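Side-chain contacts in protein virC2 (Agrobacterium tumefaciens, PDB 2RH3), which enhances T-DNA transfer and virulence, probably by binding DNA through its C-terminal ribbon-helix-helix domain, the part of the protein described here: residues R8-A11 and I17-N20; P12-I17 and S57-H62; N20-L23 and K29-Q32; R36-D41 and A110-R115; G40-M45 and G49-A54. All blocks are in the same frame, centred on the assembly; numbering follows the deposited sequence. Where two conformers were deposited one is given.

Contact 1: R8-A11 and I17-N20; sequences RPPA and IYDN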
# COMPACT_ATOMS: atom_id res chain seq x y z
N ARG A 8 1.02 -2.29 6.99
CA ARG A 8 0.43 -2.09 8.32
C ARG A 8 -0.82 -1.23 8.21
O ARG A 8 -0.84 -0.28 7.45
CB ARG A 8 1.41 -1.36 9.23
CG ARG A 8 2.64 -2.13 9.63
CD ARG A 8 3.43 -1.31 10.62
NE ARG A 8 4.57 -2.06 11.15
CZ ARG A 8 4.51 -2.88 12.19
NH1 ARG A 8 3.37 -3.08 12.84
NH2 ARG A 8 5.61 -3.51 12.59
N PRO A 9 -1.85 -1.52 9.01
CA PRO A 9 -2.98 -0.60 9.01
C PRO A 9 -2.59 0.83 9.42
O PRO A 9 -1.67 1.01 10.24
CB PRO A 9 -3.94 -1.22 10.03
CG PRO A 9 -3.57 -2.69 10.04
CD PRO A 9 -2.08 -2.68 9.89
N PRO A 10 -3.28 1.84 8.86
CA PRO A 10 -2.99 3.22 9.20
C PRO A 10 -3.48 3.57 10.60
O PRO A 10 -4.35 2.87 11.17
CB PRO A 10 -3.78 4.01 8.15
CG PRO A 10 -4.94 3.13 7.83
CD PRO A 10 -4.39 1.73 7.89
N ALA A 11 -2.95 4.67 11.14
CA ALA A 11 -3.46 5.26 12.38
C ALA A 11 -4.89 5.78 12.19
O ALA A 11 -5.28 6.12 11.07
CB ALA A 11 -2.55 6.41 12.80
N ILE A 17 -12.09 5.84 4.97
CA ILE A 17 -12.52 4.55 4.43
C ILE A 17 -12.13 3.40 5.35
O ILE A 17 -12.96 2.54 5.68
CB ILE A 17 -12.02 4.33 2.98
CG1 ILE A 17 -12.83 5.23 2.03
CG2 ILE A 17 -12.20 2.86 2.56
CD1 ILE A 17 -12.25 5.32 0.61
N TYR A 18 -10.87 3.39 5.78
CA TYR A 18 -10.39 2.31 6.63
C TYR A 18 -11.13 2.33 7.98
O TYR A 18 -11.61 1.29 8.46
CB TYR A 18 -8.87 2.44 6.86
CG TYR A 18 -8.36 1.40 7.81
CD1 TYR A 18 -8.17 0.08 7.39
CD2 TYR A 18 -8.09 1.72 9.15
CE1 TYR A 18 -7.73 -0.90 8.27
CE2 TYR A 18 -7.63 0.74 10.03
CZ TYR A 18 -7.47 -0.56 9.58
OH TYR A 18 -7.06 -1.53 10.46
N ASP A 19 -11.22 3.52 8.57
CA ASP A 19 -11.89 3.65 9.86
C ASP A 19 -13.35 3.17 9.82
O ASP A 19 -13.84 2.62 10.80
CB ASP A 19 -11.84 5.11 10.35
CG ASP A 19 -10.43 5.59 10.70
OD1 ASP A 19 -9.46 4.80 10.72
OD2 ASP A 19 -10.30 6.81 10.96
N ASN A 20 -14.05 3.38 8.71
CA ASN A 20 -15.40 2.87 8.57
C ASN A 20 -15.43 1.36 8.33
O ASN A 20 -16.34 0.66 8.82
CB ASN A 20 -16.11 3.61 7.44
CG ASN A 20 -17.56 3.24 7.34
OD1 ASN A 20 -18.34 3.40 8.30
ND2 ASN A 20 -17.95 2.71 6.18
O HOH W 1 -7.28 5.51 9.27

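Contact 2: P12-I17 and S57-H62; sequences PEVSKI and SYPIPH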
# COMPACT_ATOMS: atom_id res chain seq x y z
N PRO A 12 -5.67 5.87 13.28
CA PRO A 12 -6.98 6.48 13.13
C PRO A 12 -6.92 7.87 12.52
O PRO A 12 -5.95 8.62 12.73
CB PRO A 12 -7.50 6.56 14.57
CG PRO A 12 -6.84 5.43 15.24
CD PRO A 12 -5.45 5.41 14.66
N GLU A 13 -7.95 8.19 11.74
CA GLU A 13 -8.13 9.47 11.04
C GLU A 13 -7.24 9.67 9.81
O GLU A 13 -7.37 10.68 9.10
CB GLU A 13 -8.04 10.68 12.00
CG GLU A 13 -8.93 10.58 13.25
CD GLU A 13 -10.38 11.00 13.03
OE1 GLU A 13 -10.87 10.97 11.87
OE2 GLU A 13 -11.05 11.35 14.03
N VAL A 14 -6.34 8.72 9.53
CA VAL A 14 -5.55 8.75 8.29
C VAL A 14 -6.46 8.48 7.09
O VAL A 14 -6.32 9.10 6.03
CB VAL A 14 -4.37 7.72 8.31
CG1 VAL A 14 -3.70 7.55 6.93
CG2 VAL A 14 -3.34 8.12 9.37
N SER A 15 -7.40 7.56 7.30
CA SER A 15 -8.29 7.08 6.25
C SER A 15 -9.71 6.92 6.78
O SER A 15 -9.99 6.03 7.60
CB SER A 15 -7.80 5.72 5.74
OG SER A 15 -8.74 5.19 4.81
N LYS A 16 -10.63 7.76 6.30
CA LYS A 16 -12.03 7.60 6.66
C LYS A 16 -12.57 6.26 6.15
O LYS A 16 -13.38 5.61 6.82
CB LYS A 16 -12.89 8.75 6.13
CG LYS A 16 -12.63 10.08 6.83
CD LYS A 16 -13.47 11.17 6.18
CE LYS A 16 -13.04 12.56 6.63
NZ LYS A 16 -13.86 13.60 5.95
N ILE A 17 -12.09 5.84 4.97
CA ILE A 17 -12.52 4.55 4.43
C ILE A 17 -12.13 3.40 5.35
O ILE A 17 -12.96 2.54 5.68
CB ILE A 17 -12.02 4.33 2.98
CG1 ILE A 17 -12.83 5.23 2.03
CG2 ILE A 17 -12.20 2.86 2.56
CD1 ILE A 17 -12.25 5.32 0.61
N SER A 57 4.80 6.64 2.27
CA SER A 57 4.27 6.04 3.49
C SER A 57 3.19 6.90 4.15
O SER A 57 2.85 7.97 3.66
CB SER A 57 5.41 5.77 4.49
OG SER A 57 6.11 6.97 4.77
N TYR A 58 2.69 6.41 5.28
CA TYR A 58 1.58 7.04 5.99
C TYR A 58 1.71 6.78 7.49
O TYR A 58 2.43 5.84 7.88
CB TYR A 58 0.23 6.49 5.49
CG TYR A 58 0.19 4.98 5.44
CD1 TYR A 58 -0.22 4.23 6.56
CD2 TYR A 58 0.57 4.29 4.28
CE1 TYR A 58 -0.24 2.85 6.52
CE2 TYR A 58 0.57 2.91 4.23
CZ TYR A 58 0.14 2.19 5.36
OH TYR A 58 0.12 0.81 5.31
N PRO A 59 1.05 7.59 8.32
CA PRO A 59 1.13 7.39 9.78
C PRO A 59 0.52 6.05 10.22
O PRO A 59 -0.55 5.66 9.74
CB PRO A 59 0.30 8.55 10.34
CG PRO A 59 0.29 9.57 9.27
CD PRO A 59 0.20 8.76 8.00
N ILE A 60 1.22 5.37 11.12
CA ILE A 60 0.71 4.14 11.75
C ILE A 60 0.44 4.37 13.25
O ILE A 60 0.97 5.32 13.84
CB ILE A 60 1.69 2.97 11.51
CG1 ILE A 60 3.08 3.30 12.08
CG2 ILE A 60 1.76 2.63 10.01
CD1 ILE A 60 3.84 2.11 12.58
N PRO A 61 -0.42 3.53 13.88
CA PRO A 61 -0.78 3.81 15.28
C PRO A 61 0.38 3.61 16.26
O PRO A 61 1.24 2.76 16.01
CB PRO A 61 -1.89 2.79 15.60
CG PRO A 61 -2.25 2.14 14.31
CD PRO A 61 -1.10 2.33 13.36
N HIS A 62 0.38 4.39 17.34
CA HIS A 62 1.31 4.25 18.46
C HIS A 62 0.54 4.41 19.77
O HIS A 62 0.92 5.19 20.65
CB HIS A 62 2.44 5.30 18.39
CG HIS A 62 3.27 5.20 17.16
ND1 HIS A 62 4.28 4.28 17.02
CD2 HIS A 62 3.25 5.92 16.01
CE1 HIS A 62 4.85 4.43 15.83
NE2 HIS A 62 4.24 5.42 15.20

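Contact 3: N20-L23 and K29-Q32; sequences NLIL and KSLQ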
# COMPACT_ATOMS: atom_id res chain seq x y z
N ASN A 20 -14.05 3.38 8.71
CA ASN A 20 -15.40 2.87 8.57
C ASN A 20 -15.43 1.36 8.33
O ASN A 20 -16.34 0.66 8.82
CB ASN A 20 -16.11 3.61 7.44
CG ASN A 20 -17.56 3.24 7.34
OD1 ASN A 20 -18.34 3.40 8.30
ND2 ASN A 20 -17.95 2.71 6.18
N LEU A 21 -14.49 0.85 7.54
CA LEU A 21 -14.46 -0.59 7.28
C LEU A 21 -14.30 -1.38 8.56
O LEU A 21 -14.96 -2.41 8.74
CB LEU A 21 -13.38 -0.96 6.25
CG LEU A 21 -13.74 -0.58 4.80
CD1 LEU A 21 -12.59 -0.79 3.85
CD2 LEU A 21 -14.96 -1.33 4.27
N ILE A 22 -13.44 -0.88 9.46
CA ILE A 22 -13.17 -1.66 10.68
C ILE A 22 -14.34 -1.66 11.67
O ILE A 22 -14.29 -2.35 12.67
CB ILE A 22 -11.85 -1.31 11.35
CG1 ILE A 22 -11.82 0.14 11.84
CG2 ILE A 22 -10.69 -1.62 10.39
CD1 ILE A 22 -10.58 0.42 12.74
N LEU A 23 -15.39 -0.87 11.38
CA LEU A 23 -16.63 -1.03 12.13
C LEU A 23 -17.31 -2.35 11.86
O LEU A 23 -18.04 -2.86 12.73
CB LEU A 23 -17.62 0.11 11.83
CG LEU A 23 -17.10 1.47 12.24
CD1 LEU A 23 -18.15 2.55 11.93
CD2 LEU A 23 -16.68 1.57 13.72
N LYS A 29 -8.91 -7.85 6.93
CA LYS A 29 -9.87 -7.85 5.81
C LYS A 29 -10.03 -6.44 5.23
O LYS A 29 -10.03 -6.25 4.01
CB LYS A 29 -11.24 -8.37 6.27
CG LYS A 29 -12.37 -8.07 5.28
CD LYS A 29 -13.42 -9.15 5.27
CE LYS A 29 -14.20 -9.08 3.96
NZ LYS A 29 -15.40 -9.95 3.98
N SER A 30 -10.17 -5.47 6.12
CA SER A 30 -10.37 -4.08 5.70
C SER A 30 -9.19 -3.59 4.87
O SER A 30 -9.38 -2.97 3.81
CB SER A 30 -10.60 -3.18 6.92
OG SER A 30 -11.79 -3.57 7.62
N LEU A 31 -7.97 -3.85 5.34
CA LEU A 31 -6.78 -3.38 4.61
C LEU A 31 -6.64 -4.10 3.27
O LEU A 31 -6.23 -3.49 2.28
CB LEU A 31 -5.51 -3.49 5.45
CG LEU A 31 -4.36 -2.57 4.97
CD1 LEU A 31 -4.78 -1.10 5.01
CD2 LEU A 31 -3.10 -2.80 5.77
N GLN A 32 -6.99 -5.38 3.24
CA GLN A 32 -6.91 -6.17 2.01
C GLN A 32 -7.88 -5.65 0.96
O GLN A 32 -7.53 -5.59 -0.23
CB GLN A 32 -7.17 -7.65 2.32
CG GLN A 32 -5.94 -8.39 2.80
CD GLN A 32 -6.26 -9.67 3.56
OE1 GLN A 32 -7.43 -10.04 3.73
NE2 GLN A 32 -5.22 -10.36 4.02

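Contact 4: R36-D41 and A110-R115; sequences RRALGD and ACFFAR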
# COMPACT_ATOMS: atom_id res chain seq x y z
N ARG A 36 -6.52 -3.98 -2.64
CA ARG A 36 -6.94 -4.49 -3.95
C ARG A 36 -7.17 -3.33 -4.92
O ARG A 36 -6.70 -3.35 -6.07
CB ARG A 36 -8.21 -5.35 -3.79
CG ARG A 36 -8.72 -5.97 -5.08
CD ARG A 36 -9.90 -6.90 -4.84
NE ARG A 36 -9.50 -8.13 -4.16
CZ ARG A 36 -9.95 -8.51 -2.97
NH1 ARG A 36 -10.83 -7.76 -2.32
NH2 ARG A 36 -9.53 -9.65 -2.44
N ARG A 37 -7.90 -2.32 -4.45
CA ARG A 37 -8.20 -1.14 -5.24
C ARG A 37 -6.95 -0.29 -5.41
O ARG A 37 -6.65 0.16 -6.52
CB ARG A 37 -9.31 -0.32 -4.57
CG ARG A 37 -9.62 0.99 -5.27
CD ARG A 37 -10.24 0.78 -6.62
NE ARG A 37 -10.58 2.05 -7.26
CZ ARG A 37 -11.50 2.20 -8.22
NH1 ARG A 37 -12.19 1.16 -8.68
NH2 ARG A 37 -11.73 3.41 -8.72
N ALA A 38 -6.23 -0.06 -4.32
CA ALA A 38 -5.00 0.74 -4.32
C ALA A 38 -3.95 0.17 -5.31
O ALA A 38 -3.34 0.92 -6.06
CB ALA A 38 -4.43 0.87 -2.93
N LEU A 39 -3.79 -1.15 -5.33
CA LEU A 39 -2.81 -1.75 -6.23
C LEU A 39 -3.26 -1.68 -7.68
O LEU A 39 -2.43 -1.59 -8.59
CB LEU A 39 -2.47 -3.19 -5.83
CG LEU A 39 -1.74 -3.35 -4.49
CD1 LEU A 39 -1.95 -4.75 -3.92
CD2 LEU A 39 -0.25 -3.01 -4.59
N GLY A 40 -4.57 -1.72 -7.90
CA GLY A 40 -5.14 -1.53 -9.23
C GLY A 40 -4.86 -0.14 -9.76
O GLY A 40 -4.40 0.02 -10.89
N ASP A 41 -5.12 0.87 -8.92
CA ASP A 41 -4.84 2.27 -9.25
C ASP A 41 -3.35 2.47 -9.50
O ASP A 41 -2.96 3.15 -10.46
CB ASP A 41 -5.30 3.21 -8.10
CG ASP A 41 -6.81 3.18 -7.85
OD1 ASP A 41 -7.59 2.77 -8.74
OD2 ASP A 41 -7.23 3.59 -6.74
N ALA A 110 -0.35 4.56 0.57
CA ALA A 110 -0.06 5.95 0.83
C ALA A 110 -0.73 6.84 -0.22
O ALA A 110 -1.27 7.89 0.11
CB ALA A 110 1.44 6.18 0.87
N CYS A 111 -0.69 6.39 -1.47
CA CYS A 111 -1.32 7.06 -2.61
C CYS A 111 -2.85 7.10 -2.51
O CYS A 111 -3.48 8.13 -2.76
CB CYS A 111 -0.88 6.37 -3.91
SG CYS A 111 -1.35 7.21 -5.41
N PHE A 112 -3.44 5.97 -2.11
CA PHE A 112 -4.88 5.84 -1.93
C PHE A 112 -5.34 6.79 -0.81
O PHE A 112 -6.32 7.53 -0.96
CB PHE A 112 -5.21 4.38 -1.55
CG PHE A 112 -6.68 4.12 -1.39
CD1 PHE A 112 -7.42 3.58 -2.45
CD2 PHE A 112 -7.32 4.40 -0.19
CE1 PHE A 112 -8.80 3.35 -2.30
CE2 PHE A 112 -8.68 4.18 -0.04
CZ PHE A 112 -9.42 3.64 -1.09
N PHE A 113 -4.61 6.78 0.31
CA PHE A 113 -4.96 7.63 1.45
C PHE A 113 -4.80 9.12 1.13
O PHE A 113 -5.62 9.92 1.56
CB PHE A 113 -4.15 7.27 2.69
CG PHE A 113 -4.31 5.83 3.16
CD1 PHE A 113 -5.54 5.15 3.05
CD2 PHE A 113 -3.22 5.19 3.75
CE1 PHE A 113 -5.66 3.82 3.50
CE2 PHE A 113 -3.34 3.87 4.21
CZ PHE A 113 -4.56 3.19 4.08
N ALA A 114 -3.76 9.49 0.38
CA ALA A 114 -3.56 10.90 -0.00
C ALA A 114 -4.68 11.37 -0.93
O ALA A 114 -5.13 12.52 -0.86
CB ALA A 114 -2.19 11.11 -0.65
N ARG A 115 -5.14 10.46 -1.80
CA ARG A 115 -6.22 10.76 -2.74
C ARG A 115 -7.51 10.99 -1.96
O ARG A 115 -8.25 11.93 -2.25
CB ARG A 115 -6.38 9.63 -3.76
CG ARG A 115 -7.31 9.99 -4.95
CD ARG A 115 -7.41 8.84 -5.97
NE ARG A 115 -6.10 8.37 -6.47
CZ ARG A 115 -5.40 8.96 -7.45
NH1 ARG A 115 -5.84 10.05 -8.06
NH2 ARG A 115 -4.23 8.44 -7.81
O HOH W 2 -4.71 5.54 -5.67

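Contact 5: G40-M45 and G49-A54; sequences GDFENM and GSFRAA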
# COMPACT_ATOMS: atom_id res chain seq x y z
N GLY A 40 -4.57 -1.72 -7.90
CA GLY A 40 -5.14 -1.53 -9.23
C GLY A 40 -4.86 -0.14 -9.76
O GLY A 40 -4.40 0.02 -10.89
N ASP A 41 -5.12 0.87 -8.92
CA ASP A 41 -4.84 2.27 -9.25
C ASP A 41 -3.35 2.47 -9.50
O ASP A 41 -2.96 3.15 -10.46
CB ASP A 41 -5.30 3.21 -8.10
CG ASP A 41 -6.81 3.18 -7.85
OD1 ASP A 41 -7.59 2.77 -8.74
OD2 ASP A 41 -7.23 3.59 -6.74
N PHE A 42 -2.53 1.85 -8.66
CA PHE A 42 -1.06 2.03 -8.67
C PHE A 42 -0.41 1.45 -9.92
O PHE A 42 0.55 2.02 -10.43
CB PHE A 42 -0.42 1.45 -7.41
CG PHE A 42 0.87 2.13 -7.01
CD1 PHE A 42 0.87 3.47 -6.62
CD2 PHE A 42 2.07 1.43 -7.02
CE1 PHE A 42 2.06 4.10 -6.24
CE2 PHE A 42 3.26 2.05 -6.65
CZ PHE A 42 3.25 3.39 -6.25
N GLU A 43 -0.94 0.31 -10.38
CA GLU A 43 -0.46 -0.36 -11.61
C GLU A 43 -0.46 0.59 -12.79
O GLU A 43 0.49 0.60 -13.60
CB GLU A 43 -1.37 -1.53 -11.97
CG GLU A 43 -0.95 -2.88 -11.46
CD GLU A 43 -1.81 -3.99 -12.04
OE1 GLU A 43 -3.05 -3.95 -11.85
OE2 GLU A 43 -1.26 -4.90 -12.68
N ASN A 44 -1.53 1.38 -12.91
CA ASN A 44 -1.66 2.34 -14.00
C ASN A 44 -0.67 3.49 -13.88
O ASN A 44 -0.30 4.11 -14.89
CB ASN A 44 -3.10 2.85 -14.11
CG ASN A 44 -4.10 1.74 -14.43
OD1 ASN A 44 -3.77 0.76 -15.10
ND2 ASN A 44 -5.33 1.91 -13.96
N MET A 45 -0.23 3.76 -12.65
CA MET A 45 0.80 4.78 -12.37
C MET A 45 2.22 4.26 -12.60
O MET A 45 3.14 5.04 -12.85
CB MET A 45 0.67 5.29 -10.94
CG MET A 45 -0.63 6.01 -10.66
SD MET A 45 -0.97 6.24 -8.92
CE MET A 45 0.44 7.19 -8.39
N GLY A 49 5.18 6.00 -15.14
CA GLY A 49 6.19 6.61 -14.28
C GLY A 49 5.71 7.63 -13.26
O GLY A 49 6.50 8.13 -12.45
N SER A 50 4.42 7.95 -13.29
CA SER A 50 3.87 8.97 -12.39
C SER A 50 3.94 8.56 -10.91
O SER A 50 3.91 9.41 -10.02
CB SER A 50 2.44 9.34 -12.79
OG SER A 50 1.57 8.23 -12.68
N PHE A 51 4.09 7.26 -10.66
CA PHE A 51 4.16 6.73 -9.30
C PHE A 51 5.35 7.27 -8.50
O PHE A 51 5.31 7.28 -7.28
CB PHE A 51 4.18 5.20 -9.33
CG PHE A 51 5.52 4.62 -9.70
CD1 PHE A 51 6.37 4.08 -8.73
CD2 PHE A 51 5.93 4.58 -11.03
CE1 PHE A 51 7.59 3.53 -9.07
CE2 PHE A 51 7.16 4.03 -11.38
CZ PHE A 51 7.98 3.50 -10.40
N ARG A 52 6.39 7.71 -9.20
CA ARG A 52 7.59 8.24 -8.53
C ARG A 52 7.33 9.58 -7.83
O ARG A 52 8.13 10.01 -7.00
CB ARG A 52 8.76 8.35 -9.51
CG ARG A 52 9.21 7.02 -10.06
CD ARG A 52 10.39 7.16 -11.01
NE ARG A 52 10.31 6.18 -12.08
CZ ARG A 52 9.68 6.38 -13.23
NH1 ARG A 52 9.09 7.54 -13.48
NH2 ARG A 52 9.65 5.42 -14.15
N ALA A 53 6.21 10.22 -8.17
CA ALA A 53 5.79 11.48 -7.53
C ALA A 53 4.78 11.27 -6.40
O ALA A 53 4.29 12.24 -5.80
CB ALA A 53 5.24 12.43 -8.58
N ALA A 54 4.46 10.02 -6.12
CA ALA A 54 3.46 9.71 -5.13
C ALA A 54 4.07 9.50 -3.73
O ALA A 54 5.25 9.13 -3.62
CB ALA A 54 2.67 8.50 -5.58

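Contact 1: R8-A11 and I17-N20
The ring of Y18 has P10 on one face, with P10 CD 3.8 Å above the plane and over the centre, while P9 CB reaches the phenol end obliquely. This is where the ribbon-helix-helix fold turns from strand 2-7 into helix 16-21, two prolines in succession leading the chain past the buried ring of Y18 on the inner side of the helix. The proline-on-ring contact is a true CH-pi interaction, since the line from P10 CD to the ring centroid lies only 8° off the ring normal. P10 CG extends the cover toward the CB end, 3.7 Å from Y18 CD2. P9 CB sits 3.6 Å from Y18 CZ and closer still to the hydroxyl, at 3.2 Å from Y18 OH. With CG anti to the backbone N (chi1 176°), the ring reaches from the helix toward the prolines. Y18 also packs on S30 and I34, so this ring of helix 16-21 is held between the loop and helix 27-47. Next along the helix, D19 uses OD2 for the backbone N of E13. Its other oxygen turns to water: one molecule lies 2.7 Å from D19 OD1 and 2.8 Å from A11 O.

Contact 2: P12-I17 and S57-H62
V14 and P59 bring the two backbones nearest, their CA atoms 7.0 Å apart, with segment 12-17 turning from loop into helix 16-21 and segment 57-62 running as extended loop. No hydrogen bond crosses between these segments; the contact is apolar and lies at the surface. V14 does the work with its two methyls on different targets. CG2 rests against the proline ring, 3.8 Å from P59 CB, and is about as near to P59 CD; it also lies 3.7 Å from the carbonyl oxygen P59 O. CG1, placed anti to the backbone N (chi1 169°), turns to the neighbouring residue and stops 4.3 Å from Y58 CB. The tyrosine is held from other directions: its OH bonds to R8 O, and its ring meets F113 of helix 97-118 edge-to-face. P59 in turn shares backbone hydrogen bonding with A11, just upstream of P12, which keeps the two loops side by side. Immediately after V14, S15 takes the N-cap position and its OG bonds to Y18 N, with E116 as a second partner of OG. The arrangement is thus a serine N-cap starting a helix, with a valine before it packed on the loop that follows helix 27-47.

Contact 3: N20-L23 and K29-Q32
L21 meets S30 at the closest approach of the two segments. Its CB lies 3.3 Å from S30 OG and 3.6 Å from S30 CB, so the serine is pressed against the root of the leucine. The branch of L21 goes further along the second helix, with CG anti to the carbonyl carbon (chi1 -74°). That carries CD1 to 3.9 Å from S30 O, and the side chain continues onto M33 and I34 of the same helix.

Here two successive helices of the ribbon-helix-helix fold, 16-21 and 27-47, are joined by a short connection. Consistent with the small side chain of S30, the backbones come close: the CA atoms of L21 and S30 are 5.6 Å apart. The serine oxygen does not depend on the first helix for a polar partner, because S30 OG is hydrogen-bonded to S26 O, just before helix 27-47 begins. From the next position on that helix, L31 packs on P10 and on V71 of strand 71-76.

I22 follows, touching the serine with one methyl. I22 CG2 lies 3.6 Å from S30 OG and 3.8 Å from S30 CB, while the longer CG1 branch leads away, its chi1 of 63° setting CG1 between the backbone N and the carbonyl carbon. Within the first segment a backbone hydrogen bond runs from L23 N to N20 O, 3.1 Å between the two atoms, spanning L21 and I22.

Contact 4: R36-D41 and A110-R115
F112 fits against one side of segment 36-41 of helix 27-47, its CB 3.9 Å from A38 CB. At this small residue the helices approach, with CA atoms of A38 and F112 5.6 Å apart. Flanking it, R37 CG reaches the edge of the ring, 3.9 Å from F112 CE1, and D41 OD2 lies near the ring plane too, 4.3 Å from F112 CD1. The ring gets there because CG is anti to the backbone N (chi1 -178°), extending it across the gap from helix 97-118; the guanidinium plane of R37 stands 87° to it. Further out, I34, one turn earlier on helix 27-47, and I17 of helix 16-21 also pack on F112. R37 and D41, one turn apart, form a long, weak ion pair within the helix: R37 NE is 3.4 Å from D41 OD1, but the oxygen lies well out of the guanidinium plane. The axes of the two segments cross at 96°. A water accepts from R115 NE and gives a weak bond to D41 OD2. The contact therefore rests on apolar packing, with D41 and R115 probably adding a modest attraction through the water and R37 probably steering the carboxylate.

Contact 5: G40-M45 and G49-A54
M45, near the end of helix 27-47, and F51, in the 3-10 turn 50-53, meet through the backbone, their CA atoms 5.0 Å apart. F51 N donates to M45 O at 3.3 Å with an N-H...O angle of 149°, approaching from above the carbonyl plane. G49, with a positive phi, lies just before the 3-10 segment. M45 packs with both ends: CB lies 3.5 Å from S50 OG, while the chain, bent at chi3, swings CE to 3.8 Å from A54 CB. S50 OG itself bonds to D48. F42, one turn back along the helix, sends CZ to 3.7 Å from F51 CB and has A54 CB near its ring edge. The two phenylalanine planes stand 78° apart with centroids 6.0 Å away, an oblique pair. The F51 ring has M45 O at its edge, 3.4 Å from F51 CD2, while its far end leads away; it also meets the ring of H88. F42 packs on L104, A107 and A108 of helix 97-118. The chain thus folds back over the end of helix 27-47 in a turn into a short 3-10 segment, with F51 of that segment and A54 just after it packed on F42 and M45.

How the contacts relate
From the N terminus, contact 1 closes the short loop between strand 2-7 and helix 16-21. It shares I17 with contact 2, where the loop leading into helix 16-21 meets loop 57-62, and N20 with contact 3, which closes the turn into helix 27-47. Contact 2 spans a long loop, and contacts 3 and 5 both nest inside it. Contact 5 closes the turn after helix 27-47, sharing G40 and D41 with contact 4. Contact 4 reaches on to helix 97-118 and so crosses contact 2. F112 and F113 there touch I17, P10, S15 and Y58, linking contact 4 to contacts 1 and 2, while C111 meets M45 of contact 5.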